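Local coordinates for prophenoloxidase b (Marsupenaeus japonicus, PDB 3WKY), which probably hydroxylates monophenols and oxidises o-diphenols at a type 3 dicopper centre, once its secreted precursor form has been activated, at residues 48-53 with 100-105; 225-230 with 399-404; 430-435 with 439-444. All coordinates share one frame; numbering follows the deposited sequence.

Interaction 1: residues 48-53 with 100-105; sequences VLDPEL and AIMVKD
L49 and M102 bring the two backbones together, their CA atoms 6.2 Å apart, where an extended loop running into the short helix 51-54 passes the C-terminal part of helix 93-103. The latter helix belongs to the N-terminal all-alpha domain of the hemocyanin family, so the contact fastens a loop-to-helix junction onto a helix of that domain near the protein surface. M102 carries the contact, contributing the largest share of the buried area, and V48, L49, D50 and L53 surround it. Its CG stands anti to the backbone N (chi1 -180°) and the next bond stays extended, which carries the thioether straight out from the helix and across to the loop. There CG meets the carbonyl O of V48 at 3.4 Å. On the leucine side, CD1 of L49 reaches M102 CG at 3.9 Å. L53 points toward the helix from the first turn of 51-54, its side chain sliding past M102 in the opposite direction, and its CD2 rests 3.7 Å from M102 SD. The methionine is thus met by both kinds of group, leucine methyls and polar backbone atoms of the loop. D50 occupies the N-cap position, yet its carboxylate makes no capping bond. Around this junction T47 binds both M102 O, through its hydroxyl, and the D105 carboxylate, through its backbone N, while V48 pairs by backbone with P35, so the approach of the loop is fixed from several points. The bend at the thioether (chi3 -60°) turns CE beside the D50 side chain, a neighbourhood that is less certain because D50 has two conformers. Just inside that bend, M102 SD accepts a weak but fairly straight hydrogen bond from D50 N, 3.5 Å long with an N-H...S angle of 165°.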
loop_
_atom_site.group_PDB
_atom_site.type_symbol
_atom_site.label_atom_id
_atom_site.label_comp_id
_atom_site.label_asym_id
_atom_site.label_seq_id
_atom_site.Cartn_x
_atom_site.Cartn_y
_atom_site.Cartn_z
ATOM N N VAL A 48 -5.544 52.192 31.608
ATOM C CA VAL A 48 -4.369 52.759 30.971
ATOM C C VAL A 48 -3.171 51.924 31.389
ATOM O O VAL A 48 -2.980 51.656 32.577
ATOM C CB VAL A 48 -4.131 54.224 31.393
ATOM C CG1 VAL A 48 -2.888 54.780 30.701
ATOM C CG2 VAL A 48 -5.354 55.074 31.068
ATOM N N LEU A 49 -2.369 51.504 30.420
ATOM C CA LEU A 49 -1.169 50.741 30.733
ATOM C C LEU A 49 0.044 51.666 30.822
ATOM O O LEU A 49 0.531 52.160 29.807
ATOM C CB LEU A 49 -0.934 49.642 29.692
ATOM C CG LEU A 49 0.270 48.728 29.942
ATOM C CD1 LEU A 49 0.158 48.085 31.310
ATOM C CD2 LEU A 49 0.395 47.663 28.857
ATOM N N ASP A 50 0.513 51.902 32.046
ATOM C CA ASP A 50 1.704 52.715 32.288
ATOM C C ASP A 50 2.873 52.236 31.437
ATOM O O ASP A 50 3.211 51.052 31.461
ATOM C CB ASP A 50 2.107 52.640 33.763
ATOM C CG ASP A 50 1.240 53.501 34.660
ATOM O OD1 ASP A 50 0.171 53.964 34.206
ATOM O OD2 ASP A 50 1.628 53.708 35.830
ATOM N N PRO A 51 3.491 53.149 30.668
ATOM C CA PRO A 51 4.681 52.819 29.874
ATOM C C PRO A 51 5.791 52.163 30.700
ATOM O O PRO A 51 6.542 51.343 30.164
ATOM C CB PRO A 51 5.147 54.188 29.374
ATOM C CG PRO A 51 3.884 54.967 29.232
ATOM C CD PRO A 51 2.965 54.489 30.335
ATOM N N GLU A 52 5.891 52.525 31.977
ATOM C CA GLU A 52 6.903 51.960 32.866
ATOM C C GLU A 52 6.641 50.477 33.122
ATOM O O GLU A 52 7.574 49.679 33.214
ATOM C CB GLU A 52 6.932 52.712 34.197
ATOM C CG GLU A 52 7.341 54.175 34.095
ATOM C CD GLU A 52 7.325 54.876 35.444
ATOM O OE1 GLU A 52 7.982 54.378 36.384
ATOM O OE2 GLU A 52 6.649 55.921 35.565
ATOM N N LEU A 53 5.367 50.122 33.250
ATOM C CA LEU A 53 4.973 48.729 33.416
ATOM C C LEU A 53 5.178 47.964 32.112
ATOM O O LEU A 53 5.766 46.883 32.105
ATOM C CB LEU A 53 3.513 48.629 33.857
ATOM C CG LEU A 53 2.991 47.211 34.110
ATOM C CD1 LEU A 53 3.883 46.485 35.113
ATOM C CD2 LEU A 53 1.551 47.243 34.596
ATOM N N ALA A 100 -1.437 43.507 38.394
ATOM C CA ALA A 100 -2.439 42.594 37.845
ATOM C C ALA A 100 -3.640 43.350 37.278
ATOM O O ALA A 100 -4.007 43.163 36.118
ATOM C CB ALA A 100 -2.893 41.605 38.908
ATOM N N ILE A 101 -4.251 44.193 38.109
ATOM C CA ILE A 101 -5.410 44.992 37.707
ATOM C C ILE A 101 -5.118 45.859 36.480
ATOM O O ILE A 101 -5.947 45.963 35.575
ATOM C CB ILE A 101 -5.897 45.888 38.868
ATOM C CG1 ILE A 101 -6.512 45.039 39.981
ATOM C CG2 ILE A 101 -6.915 46.909 38.376
ATOM C CD1 ILE A 101 -7.744 44.276 39.547
ATOM N N MET A 102 -3.934 46.465 36.439
ATOM C CA MET A 102 -3.570 47.332 35.320
ATOM C C MET A 102 -3.359 46.570 34.008
ATOM O O MET A 102 -3.742 47.048 32.937
ATOM C CB MET A 102 -2.312 48.149 35.648
ATOM C CG MET A 102 -1.881 49.083 34.521
ATOM S SD MET A 102 -0.579 50.255 34.974
ATOM C CE MET A 102 -1.403 51.141 36.300
ATOM N N VAL A 103 -2.754 45.387 34.095
ATOM C CA VAL A 103 -2.346 44.654 32.896
ATOM C C VAL A 103 -3.449 43.740 32.345
ATOM O O VAL A 103 -3.402 43.327 31.184
ATOM C CB VAL A 103 -1.051 43.841 33.153
ATOM C CG1 VAL A 103 -1.368 42.539 33.867
ATOM C CG2 VAL A 103 -0.325 43.568 31.857
ATOM N N LYS A 104 -4.447 43.456 33.175
ATOM C CA LYS A 104 -5.469 42.462 32.863
ATOM C C LYS A 104 -6.206 42.694 31.542
ATOM O O LYS A 104 -6.498 41.734 30.823
ATOM C CB LYS A 104 -6.475 42.366 34.007
ATOM C CG LYS A 104 -7.563 41.341 33.788
ATOM C CD LYS A 104 -8.563 41.371 34.924
ATOM C CE LYS A 104 -9.421 40.127 34.936
ATOM N NZ LYS A 104 -10.523 40.109 33.941
ATOM N N ASP A 105 -6.499 43.953 31.218
ATOM C CA ASP A 105 -7.192 44.281 29.967
ATOM C C ASP A 105 -6.324 44.109 28.721
ATOM O O ASP A 105 -6.831 44.141 27.602
ATOM C CB ASP A 105 -7.701 45.730 29.995
ATOM C CG ASP A 105 -8.984 45.892 30.781
ATOM O OD1 ASP A 105 -9.830 44.971 30.756
ATOM O OD2 ASP A 105 -9.154 46.956 31.417
#

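Interaction 2: residues 225-230 with 399-404. With CUO (Cu2-o2 cluster), chain J.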
loop_
_atom_site.group_PDB
_atom_site.type_symbol
_atom_site.label_atom_id
_atom_site.label_comp_id
_atom_site.label_asym_id
_atom_site.label_seq_id
_atom_site.Cartn_x
_atom_site.Cartn_y
_atom_site.Cartn_z
ATOM N N MET A 225 6.068 11.819 37.685
ATOM C CA MET A 225 4.650 12.101 37.763
ATOM C C MET A 225 3.950 11.432 36.581
ATOM O O MET A 225 2.904 10.799 36.743
ATOM C CB MET A 225 4.374 13.612 37.792
ATOM C CG MET A 225 2.870 13.951 37.877
ATOM S SD MET A 225 1.981 13.803 36.282
ATOM C CE MET A 225 1.980 15.501 35.737
ATOM N N HIS A 226 4.508 11.587 35.383
ATOM C CA HIS A 226 3.857 11.009 34.212
ATOM C C HIS A 226 3.860 9.495 34.197
ATOM O O HIS A 226 2.920 8.874 33.693
ATOM C CB HIS A 226 4.413 11.610 32.916
ATOM C CG HIS A 226 4.075 13.049 32.770
ATOM N ND1 HIS A 226 4.847 14.054 33.313
ATOM C CD2 HIS A 226 3.009 13.653 32.194
ATOM C CE1 HIS A 226 4.285 15.222 33.054
ATOM N NE2 HIS A 226 3.167 15.001 32.390
ATOM N N HIS A 227 4.904 8.898 34.767
ATOM C CA HIS A 227 4.948 7.453 34.918
ATOM C C HIS A 227 3.779 6.990 35.768
ATOM O O HIS A 227 3.105 6.016 35.456
ATOM C CB HIS A 227 6.240 6.996 35.593
ATOM C CG HIS A 227 6.185 5.565 36.017
ATOM N ND1 HIS A 227 6.209 4.529 35.107
ATOM C CD2 HIS A 227 6.021 4.998 37.235
ATOM C CE1 HIS A 227 6.094 3.380 35.754
ATOM N NE2 HIS A 227 5.980 3.635 37.044
ATOM N N ASN A 228 3.546 7.698 36.865
ATOM C CA ASN A 228 2.457 7.359 37.761
ATOM C C ASN A 228 1.093 7.608 37.130
ATOM O O ASN A 228 0.155 6.832 37.321
ATOM C CB ASN A 228 2.621 8.138 39.074
ATOM C CG ASN A 228 3.536 7.433 40.032
ATOM O OD1 ASN A 228 3.079 6.609 40.818
ATOM N ND2 ASN A 228 4.846 7.726 39.958
ATOM N N LEU A 229 0.995 8.684 36.351
ATOM C CA LEU A 229 -0.220 8.997 35.613
ATOM C C LEU A 229 -0.568 7.890 34.593
ATOM O O LEU A 229 -1.713 7.432 34.525
ATOM C CB LEU A 229 -0.042 10.362 34.929
ATOM C CG LEU A 229 -1.134 10.937 34.029
ATOM C CD1 LEU A 229 -2.495 10.908 34.717
ATOM C CD2 LEU A 229 -0.734 12.361 33.684
ATOM N N VAL A 230 0.418 7.468 33.807
ATOM C CA VAL A 230 0.239 6.354 32.869
ATOM C C VAL A 230 -0.078 5.025 33.573
ATOM O O VAL A 230 -0.975 4.284 33.154
ATOM C CB VAL A 230 1.488 6.188 31.975
ATOM C CG1 VAL A 230 1.370 4.908 31.118
ATOM C CG2 VAL A 230 1.657 7.429 31.075
ATOM N N PHE A 399 4.686 6.278 25.127
ATOM C CA PHE A 399 5.948 6.401 24.386
ATOM C C PHE A 399 7.015 7.075 25.250
ATOM O O PHE A 399 8.154 6.598 25.355
ATOM C CB PHE A 399 5.756 7.194 23.084
ATOM C CG PHE A 399 7.028 7.844 22.581
ATOM C CD1 PHE A 399 8.097 7.072 22.155
ATOM C CD2 PHE A 399 7.144 9.228 22.536
ATOM C CE1 PHE A 399 9.283 7.666 21.707
ATOM C CE2 PHE A 399 8.304 9.829 22.088
ATOM C CZ PHE A 399 9.380 9.054 21.674
ATOM N N ILE A 400 6.642 8.193 25.861
ATOM C CA ILE A 400 7.569 8.926 26.715
ATOM C C ILE A 400 8.044 8.045 27.875
ATOM O O ILE A 400 9.249 7.984 28.172
ATOM C CB ILE A 400 6.929 10.243 27.223
ATOM C CG1 ILE A 400 6.707 11.202 26.038
ATOM C CG2 ILE A 400 7.816 10.908 28.271
ATOM C CD1 ILE A 400 8.007 11.600 25.311
ATOM N N ASP A 401 7.123 7.320 28.501
ATOM C CA ASP A 401 7.527 6.461 29.617
ATOM C C ASP A 401 8.440 5.333 29.121
ATOM O O ASP A 401 9.339 4.879 29.842
ATOM C CB ASP A 401 6.312 5.881 30.332
ATOM C CG ASP A 401 6.669 5.280 31.681
ATOM O OD1 ASP A 401 7.086 6.045 32.578
ATOM O OD2 ASP A 401 6.547 4.052 31.850
ATOM N N ASN A 402 8.195 4.868 27.898
ATOM C CA ASN A 402 9.062 3.864 27.282
ATOM C C ASN A 402 10.493 4.356 27.120
ATOM O O ASN A 402 11.435 3.576 27.273
ATOM C CB ASN A 402 8.519 3.430 25.897
ATOM C CG ASN A 402 7.370 2.447 25.995
ATOM O OD1 ASN A 402 7.079 1.902 27.072
ATOM N ND2 ASN A 402 6.720 2.187 24.850
ATOM N N VAL A 403 10.667 5.631 26.770
ATOM C CA VAL A 403 12.008 6.193 26.656
ATOM C C VAL A 403 12.669 6.168 28.033
ATOM O O VAL A 403 13.829 5.759 28.183
ATOM C CB VAL A 403 11.988 7.643 26.154
ATOM C CG1 VAL A 403 13.420 8.186 26.007
ATOM C CG2 VAL A 403 11.245 7.742 24.797
ATOM N N PHE A 404 11.931 6.617 29.035
ATOM C CA PHE A 404 12.481 6.627 30.400
ATOM C C PHE A 404 12.830 5.219 30.893
ATOM O O PHE A 404 13.876 5.019 31.516
ATOM C CB PHE A 404 11.515 7.328 31.360
ATOM C CG PHE A 404 11.466 8.834 31.187
ATOM C CD1 PHE A 404 12.634 9.584 31.182
ATOM C CD2 PHE A 404 10.249 9.497 31.017
ATOM C CE1 PHE A 404 12.599 10.976 31.028
ATOM C CE2 PHE A 404 10.210 10.886 30.864
ATOM C CZ PHE A 404 11.392 11.625 30.868
HETATM CU CU1 CUO J . 2.109 16.579 31.318
HETATM CU CU2 CUO J . 2.823 15.704 27.898
HETATM O O1 CUO J . 3.031 16.772 29.556
HETATM O O2 CUO J . 1.414 16.763 29.184
#
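H227 and D401 each send CG anti to their own backbone N (chi1 168° and -166°), and these two torsions carry the imidazole and the carboxylate into the gap between helices 218-239 and 391-409. ND1 of H227 donates to both carboxylate oxygens. The shorter branch ends 3.1 Å away on D401 OD1, which is met on its syn side but from somewhat out of the carboxylate plane. A weak second branch spans 3.3 Å from H227 ND1 to D401 OD2. The carboxylate lies at the imidazole edge, close to the ring plane, and the two flat groups are turned only 25° from one another. D401 OD2 also forms a salt bridge with R525, which is likely to favour the ionised carboxylate and, through it, to polarise the N-H of H227.

Both helices belong to the four-helix bundle that houses the type 3 dicopper centre. One residue earlier on 218-239, H226 differs in its first torsion, with CG anti to the carbonyl carbon and beside the backbone N, and faces the metals. Its NE2 binds the copper ion CU1 at 2.2 Å, and H199 and H203 supply the two further protein ligands. A hydrogen bond from ND1 to the carbonyl of F222 fixes the rotation of the H226 ring, on which H397, a pocket residue of helix 391-409, stacks. M225 CE lies 3.5 Å above one face of that imidazole, offset toward the rim.

Interaction 3: residues 430-435 with 439-444; sequences VQEEHW and YVSPEN
V430 and N444 close a turn-back of the chain in the C-terminal Ig-like domain, where the end of strand 424-432 is followed by a loop that returns nearly antiparallel beside it before entering strand 445-456 of the other sheet. Two hydrogen bonds join this pair: N444 N gives to V430 O (2.7 Å), and V430 N gives to N444 OD1 (2.9 Å), so a side-chain carbonyl stands in for a backbone one. N444 has a left-handed backbone conformation, and its OD1 also takes a weak bond from Q658.

Q431 spends its whole amide here. A bend at chi2 (65°) folds the chain over so that NE2 donates almost straight (175°) to S441 O at 2.9 Å, while the second N-H reaches E432 O on its own strand, also 2.9 Å from Q431 NE2. Its OE1 accepts from waters 1 and 2; water 1 continues to S441 O, whereas the reach of water 2 to the E443 carboxylate is less certain, E443 having two conformers. A leucine in its place would probably leave S441 O and E432 O without their amide donor and deprive waters 1 and 2 of an acceptor.

E432 OE1, on a buried residue, is bonded by W435 NE1 and H447 ND1, and in the given conformer of S441 also by its hydroxyl. That S441 OG comes 2.5 Å from E432 OE1, a very short distance made doubtful by the two conformers of S441. W435 NE1 arrives 3.0 Å from E432 OE1, from well above the carboxylate plane (70°). In the same conformer S441 OG also accepts from water 4, which donates to E433 O as well. Elsewhere water spans the backbones: water 3 links E432 N with P442 O, and water 5 accepts from W435 N while donating to Y439 O, 2.7 Å away.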
loop_
_atom_site.group_PDB
_atom_site.type_symbol
_atom_site.label_atom_id
_atom_site.label_comp_id
_atom_site.label_asym_id
_atom_site.label_seq_id
_atom_site.Cartn_x
_atom_site.Cartn_y
_atom_site.Cartn_z
ATOM N N VAL A 430 -4.697 -3.613 55.751
ATOM C CA VAL A 430 -5.382 -2.466 55.193
ATOM C C VAL A 430 -6.846 -2.557 55.605
ATOM O O VAL A 430 -7.447 -3.637 55.546
ATOM C CB VAL A 430 -5.240 -2.452 53.649
ATOM C CG1 VAL A 430 -6.129 -1.391 53.028
ATOM C CG2 VAL A 430 -3.785 -2.220 53.264
ATOM N N GLN A 431 -7.422 -1.436 56.031
ATOM C CA GLN A 431 -8.805 -1.449 56.496
ATOM C C GLN A 431 -9.591 -0.224 56.056
ATOM O O GLN A 431 -9.265 0.919 56.409
ATOM C CB GLN A 431 -8.876 -1.602 58.026
ATOM C CG GLN A 431 -10.305 -1.546 58.582
ATOM C CD GLN A 431 -11.164 -2.711 58.125
ATOM O OE1 GLN A 431 -10.777 -3.874 58.258
ATOM N NE2 GLN A 431 -12.336 -2.405 57.571
ATOM N N GLU A 432 -10.643 -0.476 55.297
ATOM C CA GLU A 432 -11.523 0.581 54.849
ATOM C C GLU A 432 -12.280 1.122 56.050
ATOM O O GLU A 432 -12.728 0.361 56.909
ATOM C CB GLU A 432 -12.503 0.034 53.820
ATOM C CG GLU A 432 -13.314 1.096 53.119
ATOM C CD GLU A 432 -14.015 0.562 51.892
ATOM O OE1 GLU A 432 -14.955 -0.252 52.046
ATOM O OE2 GLU A 432 -13.622 0.970 50.774
ATOM N N GLU A 433 -12.406 2.441 56.106
ATOM C CA GLU A 433 -13.112 3.101 57.198
ATOM C C GLU A 433 -14.623 2.965 57.019
ATOM O O GLU A 433 -15.102 2.598 55.944
ATOM C CB GLU A 433 -12.722 4.581 57.263
ATOM C CG GLU A 433 -12.241 5.059 58.637
ATOM C CD GLU A 433 -10.936 4.412 59.076
ATOM O OE1 GLU A 433 -9.871 5.058 58.963
ATOM O OE2 GLU A 433 -10.968 3.256 59.545
ATOM N N HIS A 434 -15.375 3.254 58.078
ATOM C CA HIS A 434 -16.835 3.241 58.012
ATOM C C HIS A 434 -17.330 4.259 56.997
ATOM O O HIS A 434 -16.900 5.411 57.011
ATOM C CB HIS A 434 -17.445 3.564 59.381
ATOM C CG HIS A 434 -18.912 3.870 59.330
ATOM N ND1 HIS A 434 -19.400 5.147 59.145
ATOM C CD2 HIS A 434 -19.995 3.065 59.429
ATOM C CE1 HIS A 434 -20.720 5.115 59.132
ATOM N NE2 HIS A 434 -21.107 3.863 59.306
ATOM N N TRP A 435 -18.233 3.841 56.118
ATOM C CA TRP A 435 -18.781 4.758 55.127
ATOM C C TRP A 435 -20.278 4.569 54.901
ATOM O O TRP A 435 -20.946 5.450 54.356
ATOM C CB TRP A 435 -18.007 4.679 53.800
ATOM C CG TRP A 435 -18.029 3.330 53.136
ATOM C CD1 TRP A 435 -17.128 2.318 53.301
ATOM C CD2 TRP A 435 -18.985 2.866 52.177
ATOM N NE1 TRP A 435 -17.471 1.249 52.506
ATOM C CE2 TRP A 435 -18.609 1.561 51.809
ATOM C CE3 TRP A 435 -20.125 3.431 51.592
ATOM C CZ2 TRP A 435 -19.337 0.805 50.891
ATOM C CZ3 TRP A 435 -20.847 2.680 50.687
ATOM C CH2 TRP A 435 -20.451 1.383 50.343
ATOM N N TYR A 439 -22.646 -1.804 57.558
ATOM C CA TYR A 439 -21.665 -2.547 56.776
ATOM C C TYR A 439 -20.288 -2.261 57.332
ATOM O O TYR A 439 -19.927 -1.102 57.546
ATOM C CB TYR A 439 -21.721 -2.185 55.286
ATOM C CG TYR A 439 -20.648 -2.866 54.455
ATOM C CD1 TYR A 439 -20.712 -4.226 54.183
ATOM C CD2 TYR A 439 -19.578 -2.144 53.937
ATOM C CE1 TYR A 439 -19.731 -4.856 53.427
ATOM C CE2 TYR A 439 -18.593 -2.762 53.182
ATOM C CZ TYR A 439 -18.676 -4.114 52.929
ATOM O OH TYR A 439 -17.707 -4.729 52.174
ATOM N N VAL A 440 -19.529 -3.322 57.589
ATOM C CA VAL A 440 -18.120 -3.179 57.927
ATOM C C VAL A 440 -17.303 -3.942 56.890
ATOM O O VAL A 440 -17.465 -5.154 56.721
ATOM C CB VAL A 440 -17.796 -3.699 59.344
ATOM C CG1 VAL A 440 -16.296 -3.589 59.617
ATOM C CG2 VAL A 440 -18.587 -2.918 60.395
ATOM N N SER A 441 -16.438 -3.229 56.177
ATOM C CA SER A 441 -15.615 -3.845 55.145
ATOM C C SER A 441 -14.656 -4.874 55.728
ATOM O O SER A 441 -13.966 -4.595 56.711
ATOM C CB SER A 441 -14.815 -2.775 54.396
ATOM O OG SER A 441 -15.677 -1.857 53.751
ATOM N N PRO A 442 -14.608 -6.066 55.123
ATOM C CA PRO A 442 -13.592 -7.055 55.477
ATOM C C PRO A 442 -12.218 -6.436 55.281
ATOM O O PRO A 442 -12.058 -5.497 54.496
ATOM C CB PRO A 442 -13.816 -8.160 54.449
ATOM C CG PRO A 442 -15.255 -8.055 54.108
ATOM C CD PRO A 442 -15.580 -6.593 54.151
ATOM N N GLU A 443 -11.238 -6.956 56.002
ATOM C CA GLU A 443 -9.860 -6.483 55.934
ATOM C C GLU A 443 -9.303 -6.619 54.519
ATOM O O GLU A 443 -9.608 -7.592 53.830
ATOM C CB GLU A 443 -9.011 -7.323 56.881
ATOM C CG GLU A 443 -7.814 -6.619 57.465
ATOM C CD GLU A 443 -7.274 -7.346 58.685
ATOM O OE1 GLU A 443 -6.166 -7.918 58.593
ATOM O OE2 GLU A 443 -7.963 -7.344 59.731
ATOM N N ASN A 444 -8.478 -5.657 54.109
ATOM C CA ASN A 444 -7.773 -5.685 52.825
ATOM C C ASN A 444 -8.670 -5.581 51.594
ATOM O O ASN A 444 -8.287 -6.012 50.499
ATOM C CB ASN A 444 -6.866 -6.912 52.743
ATOM C CG ASN A 444 -5.907 -6.979 53.897
ATOM O OD1 ASN A 444 -5.254 -5.986 54.227
ATOM N ND2 ASN A 444 -5.824 -8.146 54.543
HETATM O O HOH W 1 -12.681 -5.630 59.183
HETATM O O HOH W 2 -8.749 -4.289 60.280
HETATM O O HOH W 3 -10.964 -2.980 54.172
HETATM O O HOH W 4 -16.477 -0.050 55.652
HETATM O O HOH W 5 -19.098 0.882 55.975
#

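The three contacts share no helix or strand. Interaction 2 is the core one, its centre about 12 Å from the centre of the chain, and works through a buried histidine-carboxylate pair between two helices of the copper domain. Interactions 1 and 3 lie on opposite sides of that centre, their centres about 56 Å apart. Interaction 1 is a surface contact dominated by one methionine among leucine methyls and polar loop groups, with a single weak hydrogen bond. Interaction 3, partly buried in the Ig-like domain, relies instead on amide, carboxylate and water-mediated hydrogen bonds. It joins residues close in sequence, with nearest atoms about 17 Å from interaction 2, whose helices meet from much farther apart along the chain.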